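Local coordinates for ribosomal RNA methyltransferase, putative (Plasmodium falciparum, PDB 2PLW), which binds S-adenosylmethionine and probably transfers its methyl group to a ribose 2'-hydroxyl of ribosomal RNA, at residues A[17-22]-A[147-152]; A[39-44]-A[60-65]; A[158-163]-A[187-192]. All coordinates share one frame; numbering follows the deposited sequence.

How the contacts relate
From the N terminus, the loop after helix 7-17 pairs first: contact 1 sets residues 17-22 against strand 148-155 and so closes a long loop of 124 intervening residues. Within that loop lies contact 2, where helix 35-43 meets the chain between strands 49-55 and 66-69, closing a short loop of 15 residues that contains strand 49-55. The two touch mainly through Leu20, whose methyls pack on Ile40 and Arg43. Contact 3 opens only after contact 1 has closed, joining helix 160-168 to strand 188-196. That strand neighbours 148-155, and a probable hydrogen bond links Leu191 N to Val152 O at 2.9 Å. Contacts 2 and 3 do not touch.

Contact 1. Residues A[17-22]-A[147-152]; sequences YLFLKK and GGTYIV
Phe19 and Ile151 meet on one face of the central sheet of this Rossmann-like methyltransferase domain, where the loop that follows helix 7-17 packs against strand 148-155. The ring and the isoleucine come from opposite directions, and Ile151 CD1 settles over one ring face, 3.8 Å from the centroid of Phe19 and 27° off the ring normal, which is a CH-pi geometry. The methyl is displaced toward the rim rather than centred: its nearest ring carbon is CE2, with Phe19 CE2 to Ile151 CD1 at 3.4 Å, and CZ follows at 3.6 Å from the same CD1. The Ile151 chain is extended (chi2 -180°), which carries CD1 outward from the strand to the ring. Beside this pair, Thr149 CG2 approaches Phe19 CB at 4.1 Å, so the threonine offers its methyl to the base of the phenylalanine.

Asp14 OD1 accepts hydrogen bonds from the backbone N of both Phe19 and Leu20, holding the loop that carries the ring. Leu111 of strand 107-112 touches both Phe19 and Ile151, extending the apolar cluster along the sheet. No hydrogen bond crosses between the two segments, and all three touching residues are buried; the contact therefore rests on dispersion and CH-pi attraction.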
loop_
_atom_site.group_PDB
_atom_site.type_symbol
_atom_site.label_atom_id
_atom_site.label_comp_id
_atom_site.label_asym_id
_atom_site.label_seq_id
_atom_site.Cartn_x
_atom_site.Cartn_y
_atom_site.Cartn_z
ATOM N N TYR A 17 0.679 14.802 2.448
ATOM C CA TYR A 17 -0.347 14.181 3.281
ATOM C C TYR A 17 0.072 13.843 4.705
ATOM O O TYR A 17 -0.792 13.482 5.510
ATOM C CB TYR A 17 -0.952 12.968 2.562
ATOM C CG TYR A 17 -1.584 13.341 1.242
ATOM C CD1 TYR A 17 -2.873 13.904 1.183
ATOM C CD2 TYR A 17 -0.897 13.145 0.051
ATOM C CE1 TYR A 17 -3.451 14.238 -0.034
ATOM C CE2 TYR A 17 -1.455 13.484 -1.167
ATOM C CZ TYR A 17 -2.728 14.033 -1.207
ATOM O OH TYR A 17 -3.255 14.365 -2.429
ATOM N N LEU A 18 1.371 13.968 5.009
ATOM C CA LEU A 18 1.951 13.823 6.361
ATOM C C LEU A 18 1.390 12.684 7.202
ATOM O O LEU A 18 0.654 12.915 8.178
ATOM C CB LEU A 18 1.846 15.136 7.170
ATOM C CG LEU A 18 2.926 16.236 7.161
ATOM C CD1 LEU A 18 4.321 15.744 7.638
ATOM C CD2 LEU A 18 2.992 16.925 5.814
ATOM N N PHE A 19 1.754 11.463 6.827
ATOM C CA PHE A 19 1.204 10.268 7.448
ATOM C C PHE A 19 2.282 9.460 8.151
ATOM O O PHE A 19 1.967 8.658 9.022
ATOM C CB PHE A 19 0.439 9.412 6.414
ATOM C CG PHE A 19 1.179 9.213 5.117
ATOM C CD1 PHE A 19 2.127 8.191 5.001
ATOM C CD2 PHE A 19 0.934 10.041 4.012
ATOM C CE1 PHE A 19 2.815 7.988 3.805
ATOM C CE2 PHE A 19 1.633 9.854 2.813
ATOM C CZ PHE A 19 2.566 8.814 2.713
ATOM N N LEU A 20 3.553 9.670 7.790
ATOM C CA LEU A 20 4.638 8.920 8.416
ATOM C C LEU A 20 5.001 9.524 9.761
ATOM O O LEU A 20 5.641 10.576 9.835
ATOM C CB LEU A 20 5.869 8.829 7.520
ATOM C CG LEU A 20 5.681 8.064 6.201
ATOM C CD1 LEU A 20 6.890 8.285 5.267
ATOM C CD2 LEU A 20 5.467 6.553 6.445
ATOM N N LYS A 21 4.585 8.834 10.815
ATOM C CA LYS A 21 4.604 9.376 12.171
ATOM C C LYS A 21 5.166 8.331 13.122
ATOM O O LYS A 21 5.244 7.145 12.778
ATOM C CB LYS A 21 3.179 9.751 12.588
ATOM C CG LYS A 21 2.640 11.023 11.924
ATOM C CD LYS A 21 1.163 11.310 12.221
ATOM C CE LYS A 21 0.228 10.385 11.416
ATOM N NZ LYS A 21 -1.196 10.839 11.194
ATOM N N LYS A 22 5.534 8.772 14.323
ATOM C CA LYS A 22 6.087 7.884 15.338
ATOM C C LYS A 22 5.069 6.848 15.828
ATOM O O LYS A 22 3.870 7.088 15.787
ATOM C CB LYS A 22 6.626 8.705 16.524
ATOM C CG LYS A 22 5.564 9.430 17.322
ATOM C CD LYS A 22 6.180 10.100 18.558
ATOM C CE LYS A 22 5.115 10.698 19.471
ATOM N NZ LYS A 22 4.321 11.839 18.880
ATOM N N GLY A 147 -8.640 4.191 12.294
ATOM C CA GLY A 147 -7.899 5.458 12.274
ATOM C C GLY A 147 -6.744 5.427 11.293
ATOM O O GLY A 147 -6.058 6.429 11.096
ATOM N N GLY A 148 -6.530 4.262 10.658
ATOM C CA GLY A 148 -5.387 4.062 9.800
ATOM C C GLY A 148 -5.493 4.768 8.434
ATOM O O GLY A 148 -6.593 5.184 8.012
ATOM N N THR A 149 -4.327 4.902 7.802
ATOM C CA THR A 149 -4.151 5.512 6.461
ATOM C C THR A 149 -3.862 4.441 5.416
ATOM O O THR A 149 -3.094 3.519 5.644
ATOM C CB THR A 149 -2.984 6.554 6.476
ATOM O OG1 THR A 149 -3.314 7.614 7.378
ATOM C CG2 THR A 149 -2.699 7.154 5.092
ATOM N N TYR A 150 -4.468 4.591 4.251
ATOM C CA TYR A 150 -4.267 3.635 3.165
ATOM C C TYR A 150 -4.036 4.428 1.914
ATOM O O TYR A 150 -4.867 5.283 1.583
ATOM C CB TYR A 150 -5.534 2.812 3.023
ATOM C CG TYR A 150 -5.613 1.928 1.791
ATOM C CD1 TYR A 150 -4.549 1.069 1.457
ATOM C CD2 TYR A 150 -6.795 1.850 1.052
ATOM C CE1 TYR A 150 -4.634 0.186 0.343
ATOM C CE2 TYR A 150 -6.896 0.975 -0.060
ATOM C CZ TYR A 150 -5.821 0.150 -0.394
ATOM O OH TYR A 150 -5.898 -0.708 -1.478
ATOM N N ILE A 151 -2.922 4.162 1.236
ATOM C CA ILE A 151 -2.612 4.818 -0.046
ATOM C C ILE A 151 -2.335 3.762 -1.095
ATOM O O ILE A 151 -1.527 2.864 -0.897
ATOM C CB ILE A 151 -1.426 5.803 0.087
ATOM C CG1 ILE A 151 -1.755 6.807 1.186
ATOM C CG2 ILE A 151 -1.225 6.497 -1.258
ATOM C CD1 ILE A 151 -0.669 7.839 1.421
ATOM N N VAL A 152 -3.052 3.825 -2.213
ATOM C CA VAL A 152 -2.904 2.770 -3.215
ATOM C C VAL A 152 -2.812 3.373 -4.610
ATOM O O VAL A 152 -3.601 4.255 -4.974
ATOM C CB VAL A 152 -4.050 1.726 -3.114
ATOM C CG1 VAL A 152 -5.434 2.380 -3.255
ATOM C CG2 VAL A 152 -3.856 0.573 -4.116
#

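Contact 2. Residues A[39-44]-A[60-65]; sequences VILERT and DPIPNV
Leu41 reaches from helix 35-43 to the loop between strands 49-55 and 66-69, part of the alternating strand and helix architecture of the Rossmann-like fold, near the site where S-adenosylmethionine is bound. The side chain of Ile62 lies about 4 Å from Gly34, which binds the ligand, and about 8 Å from the ligand itself, so the packing is second-shell to that site.

Apolar contacts carry the interface, and Leu41 is the sole residue of 39-44 that takes part. Its CD1 touches two methyls of the loop, both on its loop-facing side, at 3.7 Å from Val65 CG2 and even closer to Ile62 CG2. Leu41 and Ile62 run antiparallel alongside one another, whereas Val65 lies obliquely to the leucine. With CG anti to the carbonyl carbon (chi1 -77°), the isobutyl group projects from the helix toward the turn. The other branch, CD2, sits 4.1 Å from Asn64 O, a van der Waals contact with the backbone.

No hydrogen bond crosses between the two segments; those within each shape it. Val65 N bonds to Ile62 O, closing a type II beta turn with Asn64 at its third position in a left-handed conformation (phi 69°). At the helix end, Thr44 OG1 donates to Ile40 O at 2.6 Å, tilted 31° from the carbonyl plane. The tightest carbon pair remains Leu41 CD1 with Ile62 CG2, at 3.4 Å.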
loop_
_atom_site.group_PDB
_atom_site.type_symbol
_atom_site.label_atom_id
_atom_site.label_comp_id
_atom_site.label_asym_id
_atom_site.label_seq_id
_atom_site.Cartn_x
_atom_site.Cartn_y
_atom_site.Cartn_z
ATOM N N VAL A 39 12.696 5.226 2.381
ATOM C CA VAL A 39 12.116 6.538 2.719
ATOM C C VAL A 39 11.417 6.471 4.079
ATOM O O VAL A 39 11.555 7.366 4.919
ATOM C CB VAL A 39 11.092 7.000 1.639
ATOM C CG1 VAL A 39 10.253 8.164 2.141
ATOM C CG2 VAL A 39 11.811 7.361 0.336
ATOM N N ILE A 40 10.665 5.392 4.294
ATOM C CA ILE A 40 9.978 5.187 5.562
ATOM C C ILE A 40 10.969 5.145 6.723
ATOM O O ILE A 40 10.721 5.758 7.770
ATOM C CB ILE A 40 9.069 3.916 5.540
ATOM C CG1 ILE A 40 7.948 4.075 4.498
ATOM C CG2 ILE A 40 8.451 3.685 6.938
ATOM C CD1 ILE A 40 7.301 2.701 4.087
ATOM N N LEU A 41 12.087 4.454 6.523
ATOM C CA LEU A 41 13.172 4.447 7.522
ATOM C C LEU A 41 13.703 5.852 7.820
ATOM O O LEU A 41 13.813 6.220 8.980
ATOM C CB LEU A 41 14.303 3.506 7.111
ATOM C CG LEU A 41 14.126 2.007 7.276
ATOM C CD1 LEU A 41 15.231 1.297 6.519
ATOM C CD2 LEU A 41 14.166 1.575 8.756
ATOM N N GLU A 42 13.995 6.629 6.781
ATOM C CA GLU A 42 14.497 8.005 6.938
ATOM C C GLU A 42 13.566 8.912 7.715
ATOM O O GLU A 42 13.998 9.685 8.580
ATOM C CB GLU A 42 14.693 8.651 5.573
ATOM C CG GLU A 42 15.869 8.149 4.824
ATOM C CD GLU A 42 15.918 8.703 3.418
ATOM O OE1 GLU A 42 14.897 9.275 2.935
ATOM O OE2 GLU A 42 16.980 8.545 2.787
ATOM N N ARG A 43 12.286 8.845 7.365
ATOM C CA ARG A 43 11.302 9.746 7.915
ATOM C C ARG A 43 10.880 9.335 9.317
ATOM O O ARG A 43 10.284 10.124 10.042
ATOM C CB ARG A 43 10.121 9.862 6.974
ATOM C CG ARG A 43 10.560 10.405 5.639
ATOM C CD ARG A 43 9.515 11.234 5.011
ATOM N NE ARG A 43 10.129 12.224 4.141
ATOM C CZ ARG A 43 9.555 13.361 3.780
ATOM N NH1 ARG A 43 8.327 13.652 4.176
ATOM N NH2 ARG A 43 10.208 14.189 2.983
ATOM N N THR A 44 11.206 8.107 9.704
ATOM C CA THR A 44 10.875 7.655 11.052
ATOM C C THR A 44 12.161 7.385 11.851
ATOM O O THR A 44 12.144 6.615 12.789
ATOM C CB THR A 44 9.940 6.405 11.027
ATOM O OG1 THR A 44 10.595 5.333 10.355
ATOM C CG2 THR A 44 8.616 6.687 10.315
ATOM N N ASP A 60 16.255 -7.548 -1.614
ATOM C CA ASP A 60 17.448 -7.650 -0.779
ATOM C C ASP A 60 17.128 -7.115 0.618
ATOM O O ASP A 60 16.441 -6.107 0.737
ATOM C CB ASP A 60 18.588 -6.832 -1.371
ATOM C CG ASP A 60 19.227 -7.503 -2.557
ATOM O OD1 ASP A 60 18.984 -8.721 -2.782
ATOM O OD2 ASP A 60 19.980 -6.782 -3.233
ATOM N N PRO A 61 17.604 -7.796 1.673
ATOM C CA PRO A 61 17.256 -7.317 3.014
ATOM C C PRO A 61 17.648 -5.847 3.263
ATOM O O PRO A 61 18.628 -5.357 2.702
ATOM C CB PRO A 61 18.062 -8.235 3.949
ATOM C CG PRO A 61 18.334 -9.451 3.165
ATOM C CD PRO A 61 18.415 -9.027 1.717
ATOM N N ILE A 62 16.877 -5.187 4.116
ATOM C CA ILE A 62 17.184 -3.824 4.589
ATOM C C ILE A 62 17.188 -3.950 6.088
ATOM O O ILE A 62 16.256 -4.531 6.649
ATOM C CB ILE A 62 16.104 -2.812 4.165
ATOM C CG1 ILE A 62 16.000 -2.743 2.642
ATOM C CG2 ILE A 62 16.412 -1.413 4.766
ATOM C CD1 ILE A 62 14.755 -2.058 2.140
ATOM N N PRO A 63 18.261 -3.478 6.756
ATOM C CA PRO A 63 18.254 -3.568 8.210
ATOM C C PRO A 63 17.020 -2.871 8.801
ATOM O O PRO A 63 16.640 -1.781 8.353
ATOM C CB PRO A 63 19.541 -2.841 8.627
ATOM C CG PRO A 63 20.472 -2.957 7.431
ATOM C CD PRO A 63 19.526 -2.931 6.223
ATOM N N ASN A 64 16.403 -3.540 9.775
ATOM C CA ASN A 64 15.237 -3.028 10.507
ATOM C C ASN A 64 13.949 -2.932 9.704
ATOM O O ASN A 64 13.042 -2.180 10.062
ATOM C CB ASN A 64 15.582 -1.691 11.178
ATOM C CG ASN A 64 16.825 -1.801 12.065
ATOM O OD1 ASN A 64 17.776 -1.027 11.916
ATOM N ND2 ASN A 64 16.843 -2.804 12.952
ATOM N N VAL A 65 13.890 -3.695 8.618
ATOM C CA VAL A 65 12.670 -3.851 7.846
ATOM C C VAL A 65 12.336 -5.328 7.760
ATOM O O VAL A 65 13.230 -6.150 7.472
ATOM C CB VAL A 65 12.849 -3.286 6.432
ATOM C CG1 VAL A 65 11.571 -3.563 5.567
ATOM C CG2 VAL A 65 13.178 -1.761 6.511
#

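Contact 3. Residues A[158-163]-A[187-192]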
loop_
_atom_site.group_PDB
_atom_site.type_symbol
_atom_site.label_atom_id
_atom_site.label_comp_id
_atom_site.label_asym_id
_atom_site.label_seq_id
_atom_site.Cartn_x
_atom_site.Cartn_y
_atom_site.Cartn_z
ATOM N N SER A 158 -11.742 4.804 -16.281
ATOM C CA SER A 158 -13.190 4.873 -16.161
ATOM C C SER A 158 -13.746 4.467 -14.794
ATOM O O SER A 158 -14.784 4.978 -14.374
ATOM C CB SER A 158 -13.847 4.085 -17.304
ATOM O OG SER A 158 -14.233 2.775 -16.956
ATOM N N GLN A 159 -13.043 3.561 -14.104
ATOM C CA GLN A 159 -13.516 3.015 -12.832
ATOM C C GLN A 159 -12.911 3.675 -11.599
ATOM O O GLN A 159 -13.270 3.351 -10.476
ATOM C CB GLN A 159 -13.196 1.515 -12.744
ATOM C CG GLN A 159 -13.808 0.718 -13.902
ATOM C CD GLN A 159 -15.317 0.779 -13.860
ATOM O OE1 GLN A 159 -15.932 0.245 -12.950
ATOM N NE2 GLN A 159 -15.917 1.447 -14.834
ATOM N N THR A 160 -11.971 4.579 -11.800
ATOM C CA THR A 160 -11.310 5.205 -10.672
ATOM C C THR A 160 -12.306 5.814 -9.692
ATOM O O THR A 160 -12.218 5.592 -8.475
ATOM C CB THR A 160 -10.259 6.231 -11.160
ATOM O OG1 THR A 160 -9.287 5.530 -11.931
ATOM C CG2 THR A 160 -9.547 6.906 -9.989
ATOM N N ASN A 161 -13.270 6.571 -10.199
ATOM C CA ASN A 161 -14.171 7.215 -9.276
ATOM C C ASN A 161 -15.095 6.244 -8.542
ATOM O O ASN A 161 -15.409 6.448 -7.363
ATOM C CB ASN A 161 -14.923 8.369 -9.926
ATOM C CG ASN A 161 -14.795 9.630 -9.112
ATOM O OD1 ASN A 161 -15.736 10.042 -8.428
ATOM N ND2 ASN A 161 -13.591 10.207 -9.108
ATOM N N ASN A 162 -15.484 5.163 -9.214
ATOM C CA ASN A 162 -16.199 4.090 -8.527
ATOM C C ASN A 162 -15.407 3.578 -7.316
ATOM O O ASN A 162 -15.964 3.367 -6.228
ATOM C CB ASN A 162 -16.478 2.924 -9.468
ATOM C CG ASN A 162 -17.466 3.255 -10.568
ATOM O OD1 ASN A 162 -18.305 4.182 -10.462
ATOM N ND2 ASN A 162 -17.377 2.489 -11.651
ATOM N N LEU A 163 -14.109 3.375 -7.519
ATOM C CA LEU A 163 -13.248 2.855 -6.456
ATOM C C LEU A 163 -13.104 3.883 -5.358
ATOM O O LEU A 163 -13.129 3.561 -4.159
ATOM C CB LEU A 163 -11.879 2.471 -7.024
ATOM C CG LEU A 163 -11.934 1.210 -7.901
ATOM C CD1 LEU A 163 -10.542 0.759 -8.264
ATOM C CD2 LEU A 163 -12.647 0.098 -7.200
ATOM N N ARG A 187 -1.887 6.846 -17.493
ATOM C CA ARG A 187 -1.563 7.720 -16.343
ATOM C C ARG A 187 -1.883 7.033 -15.006
ATOM O O ARG A 187 -2.840 6.266 -14.913
ATOM C CB ARG A 187 -2.371 9.016 -16.424
ATOM C CG ARG A 187 -1.861 10.064 -17.406
ATOM C CD ARG A 187 -3.030 10.667 -18.139
ATOM N NE ARG A 187 -3.660 11.788 -17.445
ATOM C CZ ARG A 187 -4.959 12.081 -17.520
ATOM N NH1 ARG A 187 -5.441 13.134 -16.872
ATOM N NH2 ARG A 187 -5.788 11.317 -18.233
ATOM N N GLU A 188 -1.090 7.330 -13.977
ATOM C CA GLU A 188 -1.267 6.738 -12.645
ATOM C C GLU A 188 -1.607 7.773 -11.590
ATOM O O GLU A 188 -1.160 8.918 -11.653
ATOM C CB GLU A 188 -0.010 6.001 -12.218
ATOM C CG GLU A 188 0.122 4.617 -12.827
ATOM C CD GLU A 188 1.470 4.001 -12.544
ATOM O OE1 GLU A 188 2.420 4.760 -12.245
ATOM O OE2 GLU A 188 1.575 2.749 -12.620
ATOM N N ILE A 189 -2.417 7.364 -10.615
ATOM C CA ILE A 189 -2.793 8.239 -9.512
ATOM C C ILE A 189 -2.654 7.410 -8.258
ATOM O O ILE A 189 -2.508 6.187 -8.349
ATOM C CB ILE A 189 -4.258 8.768 -9.611
ATOM C CG1 ILE A 189 -5.278 7.620 -9.783
ATOM C CG2 ILE A 189 -4.422 9.799 -10.755
ATOM C CD1 ILE A 189 -5.981 7.237 -8.488
ATOM N N TYR A 190 -2.675 8.080 -7.114
ATOM C CA TYR A 190 -2.829 7.395 -5.836
ATOM C C TYR A 190 -4.160 7.786 -5.225
ATOM O O TYR A 190 -4.549 8.949 -5.288
ATOM C CB TYR A 190 -1.682 7.736 -4.879
ATOM C CG TYR A 190 -0.334 7.231 -5.328
ATOM C CD1 TYR A 190 0.106 5.941 -4.985
ATOM C CD2 TYR A 190 0.514 8.042 -6.094
ATOM C CE1 TYR A 190 1.350 5.474 -5.374
ATOM C CE2 TYR A 190 1.771 7.578 -6.499
ATOM C CZ TYR A 190 2.174 6.295 -6.145
ATOM O OH TYR A 190 3.419 5.868 -6.566
ATOM N N LEU A 191 -4.857 6.808 -4.632
ATOM C CA LEU A 191 -6.018 7.088 -3.802
ATOM C C LEU A 191 -5.499 7.152 -2.362
ATOM O O LEU A 191 -4.930 6.190 -1.872
ATOM C CB LEU A 191 -7.088 6.014 -3.955
ATOM C CG LEU A 191 -7.652 5.859 -5.380
ATOM C CD1 LEU A 191 -8.298 4.459 -5.586
ATOM C CD2 LEU A 191 -8.640 6.970 -5.699
ATOM N N VAL A 192 -5.623 8.323 -1.757
ATOM C CA VAL A 192 -5.148 8.585 -0.396
ATOM C C VAL A 192 -6.324 8.561 0.560
ATOM O O VAL A 192 -7.229 9.407 0.480
ATOM C CB VAL A 192 -4.419 9.962 -0.327
ATOM C CG1 VAL A 192 -3.912 10.205 1.090
ATOM C CG2 VAL A 192 -3.281 9.970 -1.289
#
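Thr160 and Ile189 meet end on through their methyls, with Thr160 CG2 and Ile189 CD1 3.9 Å apart. Leu191 lies in the same first shell at slightly longer range: its CD2 is 4.4 Å from Thr160 CG2, and its CD1 is 4.3 Å from Leu163 CB. No hydrogen bond joins the segments, and all four side chains are buried, so this is apolar packing of a helix on a strand.

In Thr160, OG1 stands beside the backbone N (chi1 -61°), which puts the CG2 methyl opposite that N and turned to the strand, while OG1 hydrogen-bonds with Gly157 N. Further out, Gln159 NE2 donates an almost straight bond to Ser158 OG (177°), lying in the amide plane of Gln159. Asn162 ND2 in turn donates to Gln159 OE1 at 3.0 Å, approaching from above that carbonyl plane. These bonds link Ser158, Gln159 and Asn162, while Leu163 N bonds to Gln159 O.

Helix 160-168 thus covers Ile189 and Leu191 on strand 188-196, which runs antiparallel to 148-155 in the sheet. Met154 of that neighbouring strand touches Thr160 and Leu163, and helix 122-143 packs against both through His126, Thr133 and Leu134.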